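Local coordinates for protein carbonic anhydrase (PDB 3UCN) that probably catalyses the reversible hydration of carbon dioxide to hydrogencarbonate, as a beta-class carbonic anhydrase that binds one zinc ion per subunit, at residues G102-G107 against G185-P190; Y42-C47 against V67-G72; C106-A111 against L125-V130. All blocks are in the same frame, centred on the assembly; numbering follows the deposited sequence.

Contact 1: residues G102-G107 against G185-P190; sequences GHYNCG and GIVYTP. With ZN (zinc ion), chain C.
G102 and H103 pair with V187 and Y188 as neighbouring parallel strands of the central sheet. Three backbone hydrogen bonds make the ladder. G102 N donates to I186 O, and Y188 N returns a bond to G102 O at 2.9 Å. Y104 N reaches Y188 O at 3.0 Å, just past the end of the strand. Two CA-H...O contacts accompany them, from V187 CA to G102 O and from H103 CA to Y188 O.

The contacts of the Y104 ring form the second group. Methyl CG2 of V187 sits over one face in a CH-pi contact, 4.1 Å from the ring centroid and 21° off the normal. T189 OG1 lies at the ring edge, 3.4 Å from Y104 CD1. The phenol OH is hydrogen-bonded to E155 of helix 146-167. With only an alanine in this place, the V187 methyl would probably lose the ring face it packs on, and E155 its hydroxyl partner.

In the metal contacts, H103 binds zinc through NE2 at 2.2 Å. Its chi1 of 69°, with CG between the backbone N and the carbonyl carbon, carries the ring off the strand. The other ring nitrogen, ND1, gives a weak bond to Y104 O, and P190 CG meets the ring edge 4.0 Å from ND1. C106 SG binds zinc at 2.4 Å. C47 SG is a third ligand, and D49, next to H103, is also known to bind zinc in this protein. A strand end anchored by backbone bonds thus presents H103 to the metal, and the weak ND1 bond may add some restraint on the ring.

Contact 2: residues Y42-C47 against V67-G72; sequences YLYIGC and VQRNVG. With ZN (zinc ion), chain C.
Y44 and V67 lie side by side on neighbouring parallel strands, 42-47 and 65-70, of a beta-alpha-beta unit. Their side chains point the same way, with Y44 CD2 4.2 Å from V67 CG1. R69 follows on this face, its CG at the edge of the Y44 ring. I45 and Q68 occupy the other face, where their side chains cross at a slant, CG2 of I45 4.2 Å from CG of Q68. Q68 OE1 accepts from N70 ND2 at 2.9 Å, in the plane of both amides. Q68 also bonds N81 of its own chain and N81 of the second subunit, so this edge of the sheet meets a neighbour.

Between the faces, Q68 N bonds Y44 O, G46 N bonds Q68 O, and N70 N bonds G46 O. G46 matters for space: a side chain there would run into the Y44 hydroxyl.

The R69 chain bends at chi3 (72°) and turns NE back across to C47 O. That bond is 3.0 Å long and fairly straight, 162° at the hydrogen, with the oxygen near the guanidinium plane. The C47 sulfur binds the zinc ion at 2.3 Å. The same SG accepts the backbone N-H of G72, with N to SG at 3.3 Å.

Contact 3: residues C106-A111 against L125-V130; sequences CGACKA and LWISDV. With ZN (zinc ion), chain C.
I127 and V130 pack against A108, C109 and A111 where helix 107-114 meets the junction of helices 122-126 and 128-136. This is a helix packed against the break between two helices, beside the mixed beta-sheet core of the beta-class fold. The two segments make no hydrogen bonds to each other.

The tight part is I127 against A111. The tip of the isoleucine, CD1, presses on A111 CB at 3.5 Å, closer than usual for two carbons. The CB of I127 points toward the other helix, with CG1 between the backbone N and the carbonyl carbon, chi1 58°. The extended CG1-CD1 arm thus runs to A111, while the branch methyl CG2 faces A108. A small alanine at 111 lets the isoleucine tip come this near. W115 also touches I127.

The rest is looser. I127 CG2 stands 4.4 Å from A108 CB. V130 packs at longer range: its CG1 is 4.4 Å from C109 CA and 4.5 Å from A108 O. The CB of C109 points away from segment 125-130, and its side chain touches M153 and V154 of helix 146-167. K110 is exposed and touches W150.

Several polar groups of 125-130 are used at the third subunit. There K78 forms a salt bridge with D129 and a cation-pi contact with W126, and N77 bonds S128 OG. W126 NE1 bonds V71 O within the chain.

Two local features shape the helix starts. C106 is the N-cap of helix 107-114 and also a zinc ligand through SG. I127 is the N-cap of helix 128-136, and just behind it L125 O accepts from both S128 N and S128 OG, the hydroxyl oxygen lying 2.7 Å away.

The zinc ion is bound by residues of contacts 1 and 2: H103 and C106 from the first, C47 from the second. Contact 3 reaches it through C106, the N-cap of its helix. D49, also known to bind zinc in this protein, has its side chain about 3 Å from that of H103. Contacts 1 and 2 lie on one sheet, with centres about 12 Å apart. They meet at the metal: H103 CD2 is 3.6 Å from C47 CB. From the end of strand 97-103 a short loop leads through C106 into helix 107-114. That helix touches contact 2, with A108 CB 3.4 Å from G72 CA. An azide ion lies about 3 Å from the side chains of H103 and C47.

Contact 1: residues G102-G107 against G185-P190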
loop_
_atom_site.group_PDB
_atom_site.type_symbol
_atom_site.label_atom_id
_atom_site.label_comp_id
_atom_site.label_asym_id
_atom_site.label_seq_id
_atom_site.Cartn_x
_atom_site.Cartn_y
_atom_site.Cartn_z
ATOM N N GLY A 102 -18.871 -0.093 13.053
ATOM C CA GLY A 102 -19.279 0.835 11.984
ATOM C C GLY A 102 -20.317 1.741 12.592
ATOM O O GLY A 102 -20.616 1.641 13.803
ATOM N N HIS A 103 -20.871 2.640 11.780
ATOM C CA HIS A 103 -21.862 3.509 12.300
ATOM C C HIS A 103 -22.826 4.003 11.206
ATOM O O HIS A 103 -22.423 4.181 10.000
ATOM C CB HIS A 103 -21.168 4.714 12.911
ATOM C CG HIS A 103 -20.525 5.586 11.883
ATOM N ND1 HIS A 103 -21.106 6.748 11.437
ATOM C CD2 HIS A 103 -19.397 5.411 11.130
ATOM C CE1 HIS A 103 -20.335 7.309 10.519
ATOM N NE2 HIS A 103 -19.299 6.508 10.306
ATOM N N TYR A 104 -24.065 4.313 11.610
ATOM C CA TYR A 104 -25.034 4.784 10.635
ATOM C C TYR A 104 -24.613 6.147 10.187
ATOM O O TYR A 104 -23.882 6.839 10.897
ATOM C CB TYR A 104 -26.475 4.745 11.191
ATOM C CG TYR A 104 -26.882 3.305 11.515
ATOM C CD1 TYR A 104 -27.015 2.857 12.840
ATOM C CD2 TYR A 104 -27.093 2.379 10.486
ATOM C CE1 TYR A 104 -27.390 1.526 13.121
ATOM C CE2 TYR A 104 -27.484 1.063 10.757
ATOM C CZ TYR A 104 -27.617 0.657 12.066
ATOM O OH TYR A 104 -27.932 -0.648 12.286
ATOM N N ASN A 105 -25.074 6.542 9.005
ATOM C CA ASN A 105 -24.780 7.829 8.448
ATOM C C ASN A 105 -23.289 7.943 8.114
ATOM O O ASN A 105 -22.706 9.030 8.075
ATOM C CB ASN A 105 -25.302 8.939 9.344
ATOM C CG ASN A 105 -25.330 10.266 8.645
ATOM O OD1 ASN A 105 -24.568 11.153 8.981
ATOM N ND2 ASN A 105 -26.201 10.411 7.635
ATOM N N CYS A 106 -22.677 6.776 7.876
ATOM C CA CYS A 106 -21.307 6.666 7.396
ATOM C C CYS A 106 -21.136 7.129 5.923
ATOM O O CYS A 106 -21.611 6.483 4.978
ATOM C CB CYS A 106 -20.849 5.226 7.600
ATOM S SG CYS A 106 -19.133 5.065 7.115
ATOM N N GLY A 107 -20.483 8.243 5.740
ATOM C CA GLY A 107 -20.220 8.790 4.379
ATOM C C GLY A 107 -19.369 7.901 3.447
ATOM O O GLY A 107 -19.498 7.968 2.215
ATOM N N GLY A 185 -18.568 -7.554 16.302
ATOM C CA GLY A 185 -19.119 -6.598 15.381
ATOM C C GLY A 185 -20.168 -5.760 16.078
ATOM O O GLY A 185 -21.149 -6.295 16.599
ATOM N N ILE A 186 -19.978 -4.449 16.087
ATOM C CA ILE A 186 -20.883 -3.526 16.703
ATOM C C ILE A 186 -21.115 -2.318 15.791
ATOM O O ILE A 186 -20.290 -1.998 14.910
ATOM C CB ILE A 186 -20.343 -3.034 18.070
ATOM C CG1 ILE A 186 -19.073 -2.190 17.903
ATOM C CG2 ILE A 186 -20.025 -4.231 18.978
ATOM C CD1 ILE A 186 -18.671 -1.427 19.187
ATOM N N VAL A 187 -22.226 -1.622 16.012
ATOM C CA VAL A 187 -22.546 -0.460 15.209
ATOM C C VAL A 187 -23.041 0.663 16.107
ATOM O O VAL A 187 -23.651 0.401 17.152
ATOM C CB VAL A 187 -23.564 -0.811 14.074
ATOM C CG1 VAL A 187 -24.884 -1.112 14.664
ATOM C CG2 VAL A 187 -23.750 0.367 13.172
ATOM N N TYR A 188 -22.773 1.909 15.730
ATOM C CA TYR A 188 -23.077 3.020 16.590
ATOM C C TYR A 188 -24.009 3.968 15.849
ATOM O O TYR A 188 -23.893 4.099 14.635
ATOM C CB TYR A 188 -21.771 3.700 16.960
ATOM C CG TYR A 188 -21.856 5.038 17.682
ATOM C CD1 TYR A 188 -21.933 5.118 19.103
ATOM C CD2 TYR A 188 -21.778 6.204 16.964
ATOM C CE1 TYR A 188 -21.954 6.389 19.769
ATOM C CE2 TYR A 188 -21.828 7.450 17.596
ATOM C CZ TYR A 188 -21.930 7.540 18.994
ATOM O OH TYR A 188 -21.972 8.825 19.533
ATOM N N THR A 189 -24.929 4.626 16.553
ATOM C CA THR A 189 -25.833 5.578 15.891
ATOM C C THR A 189 -25.449 6.967 16.335
ATOM O O THR A 189 -25.638 7.294 17.486
ATOM C CB THR A 189 -27.333 5.278 16.249
ATOM O OG1 THR A 189 -27.588 3.876 16.034
ATOM C CG2 THR A 189 -28.290 6.079 15.418
ATOM N N PRO A 190 -24.911 7.801 15.432
ATOM C CA PRO A 190 -24.511 9.154 15.879
ATOM C C PRO A 190 -25.647 9.984 16.516
ATOM O O PRO A 190 -25.375 10.816 17.428
ATOM C CB PRO A 190 -23.975 9.843 14.601
ATOM C CG PRO A 190 -23.720 8.753 13.638
ATOM C CD PRO A 190 -24.641 7.572 14.009
HETATM ZN ZN ZN C . -17.989 6.520 8.578
#

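Contact 2: residues Y42-C47 against V67-G72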
loop_
_atom_site.group_PDB
_atom_site.type_symbol
_atom_site.label_atom_id
_atom_site.label_comp_id
_atom_site.label_asym_id
_atom_site.label_seq_id
_atom_site.Cartn_x
_atom_site.Cartn_y
_atom_site.Cartn_z
ATOM N N TYR A 42 -8.395 -3.944 24.822
ATOM C CA TYR A 42 -9.132 -3.801 23.581
ATOM C C TYR A 42 -8.300 -3.211 22.421
ATOM O O TYR A 42 -7.534 -2.262 22.634
ATOM C CB TYR A 42 -10.351 -2.918 23.806
ATOM C CG TYR A 42 -11.319 -3.535 24.776
ATOM C CD1 TYR A 42 -12.298 -4.450 24.334
ATOM C CD2 TYR A 42 -11.229 -3.262 26.137
ATOM C CE1 TYR A 42 -13.181 -5.079 25.224
ATOM C CE2 TYR A 42 -12.097 -3.883 27.050
ATOM C CZ TYR A 42 -13.066 -4.781 26.587
ATOM O OH TYR A 42 -13.934 -5.331 27.477
ATOM N N LEU A 43 -8.465 -3.785 21.225
ATOM C CA LEU A 43 -8.213 -3.057 19.981
ATOM C C LEU A 43 -9.541 -2.632 19.444
ATOM O O LEU A 43 -10.428 -3.430 19.410
ATOM C CB LEU A 43 -7.578 -3.954 18.935
ATOM C CG LEU A 43 -7.413 -3.484 17.477
ATOM C CD1 LEU A 43 -6.710 -2.109 17.329
ATOM C CD2 LEU A 43 -6.651 -4.582 16.664
ATOM N N TYR A 44 -9.682 -1.392 18.993
ATOM C CA TYR A 44 -10.888 -0.943 18.339
ATOM C C TYR A 44 -10.537 -0.462 16.916
ATOM O O TYR A 44 -9.571 0.302 16.720
ATOM C CB TYR A 44 -11.451 0.179 19.120
ATOM C CG TYR A 44 -12.562 1.025 18.454
ATOM C CD1 TYR A 44 -13.914 0.834 18.796
ATOM C CD2 TYR A 44 -12.260 2.048 17.578
ATOM C CE1 TYR A 44 -14.932 1.651 18.269
ATOM C CE2 TYR A 44 -13.284 2.869 17.036
ATOM C CZ TYR A 44 -14.613 2.655 17.391
ATOM O OH TYR A 44 -15.580 3.439 16.866
ATOM N N ILE A 45 -11.311 -0.950 15.944
ATOM C CA ILE A 45 -11.206 -0.538 14.563
ATOM C C ILE A 45 -12.549 0.145 14.235
ATOM O O ILE A 45 -13.576 -0.500 14.264
ATOM C CB ILE A 45 -10.956 -1.736 13.689
ATOM C CG1 ILE A 45 -9.644 -2.411 14.109
ATOM C CG2 ILE A 45 -10.924 -1.344 12.193
ATOM C CD1 ILE A 45 -9.507 -3.772 13.578
ATOM N N GLY A 46 -12.553 1.446 13.973
ATOM C CA GLY A 46 -13.787 2.131 13.613
ATOM C C GLY A 46 -13.499 3.225 12.605
ATOM O O GLY A 46 -12.392 3.299 12.031
ATOM N N CYS A 47 -14.485 4.095 12.358
ATOM C CA CYS A 47 -14.398 5.009 11.238
ATOM C C CYS A 47 -13.768 6.265 11.753
ATOM O O CYS A 47 -13.945 6.620 12.932
ATOM C CB CYS A 47 -15.803 5.263 10.671
ATOM S SG CYS A 47 -15.753 6.313 9.117
ATOM N N VAL A 67 -6.359 2.038 19.333
ATOM C CA VAL A 67 -7.327 2.515 18.303
ATOM C C VAL A 67 -6.775 2.671 16.839
ATOM O O VAL A 67 -5.814 3.431 16.606
ATOM C CB VAL A 67 -7.935 3.822 18.742
ATOM C CG1 VAL A 67 -8.864 4.433 17.625
ATOM C CG2 VAL A 67 -8.734 3.646 20.069
ATOM N N GLN A 68 -7.391 1.973 15.862
ATOM C CA GLN A 68 -7.219 2.268 14.403
ATOM C C GLN A 68 -8.528 2.957 13.998
ATOM O O GLN A 68 -9.582 2.449 14.298
ATOM C CB GLN A 68 -7.027 0.955 13.605
ATOM C CG GLN A 68 -7.437 0.963 12.150
ATOM C CD GLN A 68 -6.443 1.732 11.176
ATOM O OE1 GLN A 68 -6.722 1.861 10.013
ATOM N NE2 GLN A 68 -5.332 2.203 11.664
ATOM N N ARG A 69 -8.473 4.108 13.367
ATOM C CA ARG A 69 -9.629 4.764 12.798
ATOM C C ARG A 69 -9.285 5.162 11.343
ATOM O O ARG A 69 -8.203 5.727 11.105
ATOM C CB ARG A 69 -10.036 6.006 13.599
ATOM C CG ARG A 69 -10.839 5.596 14.827
ATOM C CD ARG A 69 -11.181 6.772 15.754
ATOM N NE ARG A 69 -12.202 7.627 15.150
ATOM C CZ ARG A 69 -12.615 8.788 15.678
ATOM N NH1 ARG A 69 -12.155 9.216 16.885
ATOM N NH2 ARG A 69 -13.553 9.487 15.031
ATOM N N ASN A 70 -10.139 4.752 10.380
ATOM C CA ASN A 70 -9.875 5.013 8.958
ATOM C C ASN A 70 -11.211 5.268 8.259
ATOM O O ASN A 70 -12.264 5.049 8.872
ATOM C CB ASN A 70 -9.050 3.885 8.300
ATOM C CG ASN A 70 -9.811 2.565 8.182
ATOM O OD1 ASN A 70 -10.908 2.554 7.701
ATOM N ND2 ASN A 70 -9.185 1.409 8.611
ATOM N N VAL A 71 -11.176 5.758 7.017
ATOM C CA VAL A 71 -12.402 6.104 6.324
ATOM C C VAL A 71 -13.203 4.806 5.995
ATOM O O VAL A 71 -12.828 4.025 5.150
ATOM C CB VAL A 71 -12.081 6.920 5.080
ATOM C CG1 VAL A 71 -13.298 7.102 4.239
ATOM C CG2 VAL A 71 -11.515 8.267 5.497
ATOM N N GLY A 72 -14.324 4.606 6.665
ATOM C CA GLY A 72 -15.086 3.408 6.426
ATOM C C GLY A 72 -14.857 2.222 7.333
ATOM O O GLY A 72 -15.406 1.152 7.064
HETATM ZN ZN ZN C . -17.989 6.520 8.578
#

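Contact 3: residues C106-A111 against L125-V130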
loop_
_atom_site.group_PDB
_atom_site.type_symbol
_atom_site.label_atom_id
_atom_site.label_comp_id
_atom_site.label_asym_id
_atom_site.label_seq_id
_atom_site.Cartn_x
_atom_site.Cartn_y
_atom_site.Cartn_z
ATOM N N CYS A 106 -22.677 6.776 7.876
ATOM C CA CYS A 106 -21.307 6.666 7.396
ATOM C C CYS A 106 -21.136 7.129 5.923
ATOM O O CYS A 106 -21.611 6.483 4.978
ATOM C CB CYS A 106 -20.849 5.226 7.600
ATOM S SG CYS A 106 -19.133 5.065 7.115
ATOM N N GLY A 107 -20.483 8.243 5.740
ATOM C CA GLY A 107 -20.220 8.790 4.379
ATOM C C GLY A 107 -19.369 7.901 3.447
ATOM O O GLY A 107 -19.498 7.968 2.215
ATOM N N ALA A 108 -18.499 7.054 4.017
ATOM C CA ALA A 108 -17.712 6.147 3.235
ATOM C C ALA A 108 -18.663 5.128 2.632
ATOM O O ALA A 108 -18.503 4.689 1.464
ATOM C CB ALA A 108 -16.701 5.415 4.173
ATOM N N CYS A 109 -19.627 4.695 3.434
ATOM C CA CYS A 109 -20.521 3.658 3.002
ATOM C C CYS A 109 -21.507 4.183 1.959
ATOM O O CYS A 109 -21.921 3.436 1.079
ATOM C CB CYS A 109 -21.279 3.036 4.174
ATOM S SG CYS A 109 -20.315 1.791 5.023
ATOM N N LYS A 110 -21.876 5.439 2.050
ATOM C CA LYS A 110 -22.634 6.103 0.976
ATOM C C LYS A 110 -21.839 6.284 -0.326
ATOM O O LYS A 110 -22.376 6.026 -1.423
ATOM C CB LYS A 110 -23.193 7.478 1.422
ATOM C CG LYS A 110 -23.888 8.203 0.304
ATOM C CD LYS A 110 -24.737 9.358 0.788
ATOM C CE LYS A 110 -26.205 9.249 0.212
ATOM N NZ LYS A 110 -26.853 10.636 0.236
ATOM N N ALA A 111 -20.578 6.703 -0.226
ATOM C CA ALA A 111 -19.765 6.892 -1.423
ATOM C C ALA A 111 -19.664 5.520 -2.108
ATOM O O ALA A 111 -19.728 5.405 -3.346
ATOM C CB ALA A 111 -18.379 7.445 -1.073
ATOM N N LEU A 125 -10.170 5.376 -4.681
ATOM C CA LEU A 125 -9.339 4.152 -4.626
ATOM C C LEU A 125 -9.637 3.430 -3.296
ATOM O O LEU A 125 -9.956 2.237 -3.278
ATOM C CB LEU A 125 -7.864 4.535 -4.702
ATOM C CG LEU A 125 -7.456 5.277 -6.011
ATOM C CD1 LEU A 125 -5.983 5.388 -6.038
ATOM C CD2 LEU A 125 -7.904 4.436 -7.297
ATOM N N TRP A 126 -9.608 4.199 -2.204
ATOM C CA TRP A 126 -9.575 3.647 -0.880
ATOM C C TRP A 126 -10.840 2.849 -0.630
ATOM O O TRP A 126 -10.811 1.755 -0.049
ATOM C CB TRP A 126 -9.402 4.752 0.190
ATOM C CG TRP A 126 -9.584 4.211 1.592
ATOM C CD1 TRP A 126 -10.681 4.407 2.468
ATOM C CD2 TRP A 126 -8.646 3.378 2.307
ATOM N NE1 TRP A 126 -10.429 3.739 3.666
ATOM C CE2 TRP A 126 -9.215 3.090 3.578
ATOM C CE3 TRP A 126 -7.404 2.808 1.974
ATOM C CZ2 TRP A 126 -8.570 2.296 4.501
ATOM C CZ3 TRP A 126 -6.782 2.010 2.884
ATOM C CH2 TRP A 126 -7.388 1.729 4.130
ATOM N N ILE A 127 -11.971 3.367 -1.086
ATOM C CA ILE A 127 -13.236 2.692 -0.740
ATOM C C ILE A 127 -13.599 1.589 -1.715
ATOM O O ILE A 127 -14.710 1.091 -1.658
ATOM C CB ILE A 127 -14.471 3.677 -0.645
ATOM C CG1 ILE A 127 -14.634 4.405 -1.992
ATOM C CG2 ILE A 127 -14.344 4.607 0.581
ATOM C CD1 ILE A 127 -15.916 5.233 -2.117
ATOM N N SER A 128 -12.693 1.180 -2.571
ATOM C CA SER A 128 -12.929 0.036 -3.413
ATOM C C SER A 128 -13.393 -1.150 -2.612
ATOM O O SER A 128 -14.108 -1.954 -3.111
ATOM C CB SER A 128 -11.681 -0.357 -4.168
ATOM O OG SER A 128 -11.275 0.616 -5.056
ATOM N N ASP A 129 -12.955 -1.265 -1.375
ATOM C CA ASP A 129 -13.371 -2.352 -0.525
ATOM C C ASP A 129 -14.876 -2.376 -0.311
ATOM O O ASP A 129 -15.462 -3.407 -0.201
ATOM C CB ASP A 129 -12.735 -2.236 0.842
ATOM C CG ASP A 129 -11.266 -2.432 0.842
ATOM O OD1 ASP A 129 -10.800 -3.002 1.797
ATOM O OD2 ASP A 129 -10.567 -2.001 -0.050
ATOM N N VAL A 130 -15.493 -1.223 -0.211
ATOM C CA VAL A 130 -16.906 -1.162 0.062
ATOM C C VAL A 130 -17.694 -1.567 -1.151
ATOM O O VAL A 130 -18.680 -2.227 -1.038
ATOM C CB VAL A 130 -17.330 0.224 0.497
ATOM C CG1 VAL A 130 -18.744 0.232 0.922
ATOM C CG2 VAL A 130 -16.484 0.667 1.593
HETATM ZN ZN ZN C . -17.989 6.520 8.578
#